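Local coordinates for protein dihydrodipicolinate synthase (Bacillus clausii KSM-K16, PDB 3E96) that belongs to the DapA family of TIM-barrel lyases and probably acts as a 4-hydroxy-tetrahydrodipicolinate synthase, an enzyme of the lysine pathway, at residues Tyr60-Leu64 with Glu65-Glu69; Val155-Ala158 with Pro159-Asn162; Ala177-Val180 with Arg181-Glu185. All coordinates share one frame; numbering follows the deposited sequence.

Contact 1 of 3, residues Tyr60-Leu64 with Glu65-Glu69; sequences YALSL and EEAKE
Ser63 and Glu66 close a capping box at the start of helix 64-78, each side chain taking a backbone N-H of the other residue. Ser63 OG, held between its own backbone N and carbonyl carbon (chi1 65°), accepts from Glu66 N at 3.0 Å. In return Ser63 N points almost straight at Glu66 OE1, 3.0 Å away, using the lone pair that faces away from the second carboxylate oxygen. Glu66 gets back to the cap because its CG lies beside its own backbone N (chi1 -73°) and the chain then runs extended, its CG brushing Ser63 OG at 3.2 Å. Leu62, just ahead of the cap, crosses over the base of Glu66, CB to CB 4.0 Å, and lays CD1 4.1 Å from Ala67 CA; Leu62 is buried and also touches Phe23. Behind the cap, Ala67 N binds Ser63 O and Lys68 N binds Leu64 O. Leu64 turns outward to meet Leu64 of the second subunit. Glu66 OE2 carries a salt bridge to Arg279, so one carboxylate serves both cap and ion pair; its negative charge at the helix N-terminus probably interacts favourably with the helix dipole.

Contact 2 of 3, residues Val155-Ala158 with Pro159-Asn162; sequences VDLA and PLQN
A type I beta turn from Leu157 to Leu160 brings the chain off helix 152-157 and into the loop before strand 163-168 of the TIM barrel. It is closed by Leu160 N, which gives its hydrogen to Leu157 O at 2.9 Å. Ala158 and Pro159 fill the two corner positions. Pro159 has no N-H to continue the helical bonding, and its ring lies back against two carbonyls of the helix, with CD 3.3 Å from Asp156 O and 3.5 Å from Val155 O. Ala158 CB lies beside the same ring carbon, 3.4 Å from Pro159 CD, a spacing largely set by the bonds that join them. The two leucines meet across the turn by a single branch each: Leu157 CD2 touches Leu160 CD1 at 3.8 Å, the side chains crossing at a slant. With Leu160 CG beside its own backbone N (chi1 -66°), the side chain folds back over the turn, and its CB and CG both lie 3.3 Å from Leu157 O. The carbonyl that closes the turn is thus flanked by aliphatic carbon. Asp156 directs its carboxylate to a salt bridge with Arg152, one turn earlier. Leu157 packs on Tyr126, Phe129 and Arg130 of helix 122-136, while Ala158 faces Ile183 and His187 in the loop before strand 190-193; a little further on, the backbone of Asn162 pairs with that of Ser140, where strand 163-168 comes up beside strand 140-144.

Contact 3 of 3, residues Ala177-Val180 with Arg181-Glu185; sequences AKVV and RSIPE
Arg181 and Ser182 fold back on the last turn of helix 173-180 and take up carbonyls at its C-terminal end. The tight part is polar. Ser182 OG donates to Lys178 O at 2.6 Å, approaching from above the carbonyl plane, and Ser182 N gives its hydrogen to Val179 O at 3.0 Å. The hydroxyl is placed there by a chi1 of -62°, which sets OG beside its own backbone N and turned toward the helix. With an alanine here the hydroxyl is gone, and Lys178 O would probably be left without that short bond, the loop then held to the helix end by Ser182 N and Arg181. Arg181 reaches back extended from CG to NE, and its NH1 meets Ala177 O edge-on at 3.0 Å, the oxygen lying near the guanidinium plane; Arg181 N adds only a weak bond to the same oxygen. NH1 also binds Ala206 O, so it links this helix end to helix 200-206. The apolar touch between the segments is slight, Val179 CG2 to Ile183 CD1 4.4 Å, and both buried side chains pack on Trp191 of strand 190-193. On the solvent side, the exposed Lys178 chain bends at chi2 (58°) and passes alongside the serine, CE 3.6 Å from Ser182 OG. Donors just past a helix thus turn back on its final carbonyls, here at a helix-to-strand connection of the beta/alpha (TIM) barrel.

Contacts 2 and 3 are neighbours, each joining the end of one barrel helix to the loop before the next strand. Their centres are 12 Å apart and they touch directly: Ala158 CB lies 3.6 Å from Ile183 CG2, and Val155 CG2 lies 4.3 Å from Val179 CG2. Contact 1, at a helix start on the subunit interface, stands apart, its centre 28 Å from that of contact 2 and 35 Å from that of contact 3. None reaches the predicted active site. Leu62 is about 11 Å from Thr56, Leu157 about 11 Å from Tyr143, and Val179 about 12 Å from Lys167, the predicted Schiff-base lysine, all measured between side chains.

Contact 1 of 3, residues Tyr60-Leu64 with Glu65-Glu69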
loop_
_atom_site.group_PDB
_atom_site.type_symbol
_atom_site.label_atom_id
_atom_site.label_comp_id
_atom_site.label_asym_id
_atom_site.label_seq_id
_atom_site.Cartn_x
_atom_site.Cartn_y
_atom_site.Cartn_z
ATOM N N TYR B 60 4.757 5.884 -4.796
ATOM C CA TYR B 60 5.304 4.845 -3.933
ATOM C C TYR B 60 6.623 4.235 -4.390
ATOM O O TYR B 60 7.262 3.499 -3.637
ATOM C CB TYR B 60 4.251 3.762 -3.708
ATOM C CG TYR B 60 3.092 4.282 -2.885
ATOM C CD1 TYR B 60 3.290 4.711 -1.574
ATOM C CD2 TYR B 60 1.811 4.383 -3.425
ATOM C CE1 TYR B 60 2.244 5.229 -0.818
ATOM C CE2 TYR B 60 0.752 4.901 -2.676
ATOM C CZ TYR B 60 0.982 5.321 -1.371
ATOM O OH TYR B 60 -0.054 5.821 -0.616
ATOM N N ALA B 61 7.034 4.548 -5.616
ATOM C CA ALA B 61 8.306 4.042 -6.137
ATOM C C ALA B 61 9.407 5.079 -5.895
ATOM O O ALA B 61 10.571 4.866 -6.243
ATOM C CB ALA B 61 8.180 3.749 -7.629
ATOM N N LEU B 62 9.033 6.204 -5.291
ATOM C CA LEU B 62 9.991 7.270 -4.999
ATOM C C LEU B 62 10.432 7.234 -3.542
ATOM O O LEU B 62 9.665 6.851 -2.661
ATOM C CB LEU B 62 9.361 8.645 -5.263
ATOM C CG LEU B 62 8.716 8.947 -6.618
ATOM C CD1 LEU B 62 8.046 10.318 -6.551
ATOM C CD2 LEU B 62 9.763 8.911 -7.720
ATOM N N SER B 63 11.673 7.631 -3.285
ATOM C CA SER B 63 12.146 7.690 -1.908
ATOM C C SER B 63 11.490 8.962 -1.368
ATOM O O SER B 63 10.958 9.761 -2.144
ATOM C CB SER B 63 13.664 7.840 -1.865
ATOM O OG SER B 63 14.053 9.081 -2.423
ATOM N N LEU B 64 11.514 9.152 -0.054
ATOM C CA LEU B 64 10.914 10.349 0.528
ATOM C C LEU B 64 11.583 11.604 -0.016
ATOM O O LEU B 64 10.923 12.612 -0.268
ATOM C CB LEU B 64 11.039 10.329 2.055
ATOM C CG LEU B 64 10.198 9.306 2.818
ATOM C CD1 LEU B 64 10.404 9.504 4.324
ATOM C CD2 LEU B 64 8.719 9.479 2.456
ATOM N N GLU B 65 12.898 11.542 -0.195
ATOM C CA GLU B 65 13.640 12.686 -0.708
ATOM C C GLU B 65 13.284 12.970 -2.169
ATOM O O GLU B 65 13.197 14.128 -2.575
ATOM C CB GLU B 65 15.149 12.440 -0.556
ATOM C CG GLU B 65 16.042 13.584 -1.030
ATOM C CD GLU B 65 15.680 14.923 -0.403
ATOM O OE1 GLU B 65 15.380 14.961 0.810
ATOM O OE2 GLU B 65 15.708 15.941 -1.129
ATOM N N GLU B 66 13.085 11.921 -2.962
ATOM C CA GLU B 66 12.720 12.115 -4.359
ATOM C C GLU B 66 11.322 12.718 -4.456
ATOM O O GLU B 66 11.046 13.525 -5.347
ATOM C CB GLU B 66 12.753 10.790 -5.122
ATOM C CG GLU B 66 14.141 10.258 -5.400
ATOM C CD GLU B 66 14.097 8.950 -6.163
ATOM O OE1 GLU B 66 13.326 8.055 -5.759
ATOM O OE2 GLU B 66 14.831 8.812 -7.161
ATOM N N ALA B 67 10.439 12.321 -3.542
ATOM C CA ALA B 67 9.076 12.846 -3.534
ATOM C C ALA B 67 9.117 14.345 -3.240
ATOM O O ALA B 67 8.450 15.135 -3.905
ATOM C CB ALA B 67 8.239 12.131 -2.480
ATOM N N LYS B 68 9.904 14.732 -2.238
ATOM C CA LYS B 68 10.020 16.140 -1.876
ATOM C C LYS B 68 10.594 16.941 -3.036
ATOM O O LYS B 68 10.088 18.015 -3.369
ATOM C CB LYS B 68 10.922 16.309 -0.651
ATOM C CG LYS B 68 10.353 15.736 0.630
ATOM C CD LYS B 68 11.365 15.838 1.766
ATOM C CE LYS B 68 10.797 15.274 3.062
ATOM N NZ LYS B 68 11.818 15.250 4.158
ATOM N N GLU B 69 11.652 16.418 -3.646
ATOM C CA GLU B 69 12.295 17.091 -4.768
ATOM C C GLU B 69 11.341 17.235 -5.950
ATOM O O GLU B 69 11.366 18.247 -6.651
ATOM C CB GLU B 69 13.548 16.319 -5.200
ATOM C CG GLU B 69 14.324 16.923 -6.377
ATOM C CD GLU B 69 14.968 18.266 -6.058
ATOM O OE1 GLU B 69 15.069 18.615 -4.862
ATOM O OE2 GLU B 69 15.386 18.971 -7.007
#

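Contact 2 of 3, residues Val155-Ala158 with Pro159-Asn162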
loop_
_atom_site.group_PDB
_atom_site.type_symbol
_atom_site.label_atom_id
_atom_site.label_comp_id
_atom_site.label_asym_id
_atom_site.label_seq_id
_atom_site.Cartn_x
_atom_site.Cartn_y
_atom_site.Cartn_z
ATOM N N VAL B 155 -18.289 12.506 5.445
ATOM C CA VAL B 155 -19.278 13.378 6.065
ATOM C C VAL B 155 -18.687 13.986 7.333
ATOM O O VAL B 155 -18.886 15.166 7.618
ATOM C CB VAL B 155 -20.557 12.599 6.434
ATOM C CG1 VAL B 155 -21.556 13.525 7.129
ATOM C CG2 VAL B 155 -21.179 12.004 5.179
ATOM N N ASP B 156 -17.949 13.182 8.090
ATOM C CA ASP B 156 -17.358 13.667 9.331
ATOM C C ASP B 156 -16.142 14.570 9.148
ATOM O O ASP B 156 -15.850 15.402 10.009
ATOM C CB ASP B 156 -17.011 12.490 10.249
ATOM C CG ASP B 156 -18.245 11.759 10.738
ATOM O OD1 ASP B 156 -19.325 12.381 10.753
ATOM O OD2 ASP B 156 -18.141 10.575 11.114
ATOM N N LEU B 157 -15.438 14.417 8.030
ATOM C CA LEU B 157 -14.266 15.244 7.754
ATOM C C LEU B 157 -14.641 16.578 7.121
ATOM O O LEU B 157 -13.923 17.566 7.272
ATOM C CB LEU B 157 -13.303 14.516 6.811
ATOM C CG LEU B 157 -12.459 13.352 7.327
ATOM C CD1 LEU B 157 -11.740 12.691 6.148
ATOM C CD2 LEU B 157 -11.454 13.857 8.343
ATOM N N ALA B 158 -15.771 16.599 6.419
ATOM C CA ALA B 158 -16.235 17.794 5.714
ATOM C C ALA B 158 -16.128 19.127 6.456
ATOM O O ALA B 158 -15.721 20.125 5.869
ATOM C CB ALA B 158 -17.668 17.588 5.237
ATOM N N PRO B 159 -16.492 19.163 7.750
ATOM C CA PRO B 159 -16.425 20.406 8.529
ATOM C C PRO B 159 -15.041 21.046 8.625
ATOM O O PRO B 159 -14.923 22.251 8.852
ATOM C CB PRO B 159 -16.954 19.983 9.899
ATOM C CG PRO B 159 -17.901 18.881 9.567
ATOM C CD PRO B 159 -17.124 18.094 8.539
ATOM N N LEU B 160 -13.992 20.248 8.469
ATOM C CA LEU B 160 -12.639 20.788 8.555
ATOM C C LEU B 160 -12.444 21.925 7.566
ATOM O O LEU B 160 -12.641 21.762 6.362
ATOM C CB LEU B 160 -11.603 19.689 8.303
ATOM C CG LEU B 160 -11.543 18.587 9.361
ATOM C CD1 LEU B 160 -10.600 17.480 8.889
ATOM C CD2 LEU B 160 -11.085 19.171 10.701
ATOM N N GLN B 161 -12.056 23.084 8.086
ATOM C CA GLN B 161 -11.835 24.259 7.255
ATOM C C GLN B 161 -10.847 24.025 6.119
ATOM O O GLN B 161 -11.031 24.534 5.014
ATOM C CB GLN B 161 -11.343 25.421 8.121
ATOM C CG GLN B 161 -12.455 26.108 8.885
ATOM C CD GLN B 161 -13.397 26.864 7.968
ATOM O OE1 GLN B 161 -14.519 27.199 8.349
ATOM N NE2 GLN B 161 -12.938 27.149 6.752
ATOM N N ASN B 162 -9.799 23.254 6.384
ATOM C CA ASN B 162 -8.797 23.011 5.362
ATOM C C ASN B 162 -9.049 21.849 4.411
ATOM O O ASN B 162 -8.215 21.563 3.556
ATOM C CB ASN B 162 -7.421 22.890 6.013
ATOM C CG ASN B 162 -6.873 24.237 6.435
ATOM O OD1 ASN B 162 -6.316 24.388 7.522
ATOM N ND2 ASN B 162 -7.027 25.230 5.564
#

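Contact 3 of 3, residues Ala177-Val180 with Arg181-Glu185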
loop_
_atom_site.group_PDB
_atom_site.type_symbol
_atom_site.label_atom_id
_atom_site.label_comp_id
_atom_site.label_asym_id
_atom_site.label_seq_id
_atom_site.Cartn_x
_atom_site.Cartn_y
_atom_site.Cartn_z
ATOM N N ALA B 177 -23.292 9.632 -5.428
ATOM C CA ALA B 177 -24.403 10.580 -5.491
ATOM C C ALA B 177 -24.965 10.896 -4.105
ATOM O O ALA B 177 -25.347 12.038 -3.827
ATOM C CB ALA B 177 -25.509 10.035 -6.390
ATOM N N LYS B 178 -25.008 9.892 -3.236
ATOM C CA LYS B 178 -25.534 10.085 -1.893
ATOM C C LYS B 178 -24.599 10.882 -0.982
ATOM O O LYS B 178 -25.050 11.766 -0.253
ATOM C CB LYS B 178 -25.851 8.734 -1.244
ATOM C CG LYS B 178 -26.478 8.839 0.142
ATOM C CD LYS B 178 -27.780 9.640 0.122
ATOM C CE LYS B 178 -28.317 9.864 1.533
ATOM N NZ LYS B 178 -29.585 10.655 1.526
ATOM N N VAL B 179 -23.303 10.590 -1.013
ATOM C CA VAL B 179 -22.396 11.325 -0.138
ATOM C C VAL B 179 -22.323 12.799 -0.536
ATOM O O VAL B 179 -22.221 13.672 0.323
ATOM C CB VAL B 179 -20.971 10.697 -0.099
ATOM C CG1 VAL B 179 -20.241 10.921 -1.421
ATOM C CG2 VAL B 179 -20.188 11.293 1.074
ATOM N N VAL B 180 -22.391 13.081 -1.833
ATOM C CA VAL B 180 -22.371 14.464 -2.302
ATOM C C VAL B 180 -23.569 15.201 -1.699
ATOM O O VAL B 180 -23.476 16.368 -1.319
ATOM C CB VAL B 180 -22.484 14.537 -3.845
ATOM C CG1 VAL B 180 -22.853 15.955 -4.287
ATOM C CG2 VAL B 180 -21.163 14.121 -4.476
ATOM N N ARG B 181 -24.691 14.500 -1.605
ATOM C CA ARG B 181 -25.912 15.089 -1.075
ATOM C C ARG B 181 -26.082 14.931 0.436
ATOM O O ARG B 181 -27.118 15.302 0.991
ATOM C CB ARG B 181 -27.106 14.500 -1.831
ATOM C CG ARG B 181 -27.060 14.859 -3.316
ATOM C CD ARG B 181 -28.060 14.106 -4.177
ATOM N NE ARG B 181 -28.076 14.667 -5.524
ATOM C CZ ARG B 181 -27.077 14.565 -6.398
ATOM N NH1 ARG B 181 -25.969 13.902 -6.079
ATOM N NH2 ARG B 181 -27.172 15.157 -7.581
ATOM N N SER B 182 -25.060 14.403 1.103
ATOM C CA SER B 182 -25.109 14.207 2.552
ATOM C C SER B 182 -24.287 15.254 3.295
ATOM O O SER B 182 -24.268 15.283 4.526
ATOM C CB SER B 182 -24.595 12.811 2.919
ATOM O OG SER B 182 -25.404 11.798 2.346
ATOM N N ILE B 183 -23.602 16.107 2.544
ATOM C CA ILE B 183 -22.777 17.151 3.134
ATOM C C ILE B 183 -23.347 18.511 2.735
ATOM O O ILE B 183 -23.532 18.792 1.552
ATOM C CB ILE B 183 -21.314 17.009 2.652
ATOM C CG1 ILE B 183 -20.749 15.673 3.153
ATOM C CG2 ILE B 183 -20.480 18.189 3.135
ATOM C CD1 ILE B 183 -19.391 15.302 2.593
ATOM N N PRO B 184 -23.640 19.371 3.723
ATOM C CA PRO B 184 -24.197 20.703 3.462
ATOM C C PRO B 184 -23.270 21.611 2.663
ATOM O O PRO B 184 -22.048 21.472 2.722
ATOM C CB PRO B 184 -24.478 21.237 4.866
ATOM C CG PRO B 184 -23.399 20.608 5.681
ATOM C CD PRO B 184 -23.390 19.180 5.163
ATOM N N GLU B 185 -23.860 22.535 1.908
ATOM C CA GLU B 185 -23.083 23.464 1.094
ATOM C C GLU B 185 -22.139 24.251 1.992
ATOM O O GLU B 185 -21.108 24.751 1.549
ATOM C CB GLU B 185 -24.012 24.431 0.354
ATOM C CG GLU B 185 -24.996 23.756 -0.590
ATOM C CD GLU B 185 -24.310 22.918 -1.656
ATOM O OE1 GLU B 185 -23.488 23.474 -2.417
ATOM O OE2 GLU B 185 -24.595 21.704 -1.735
#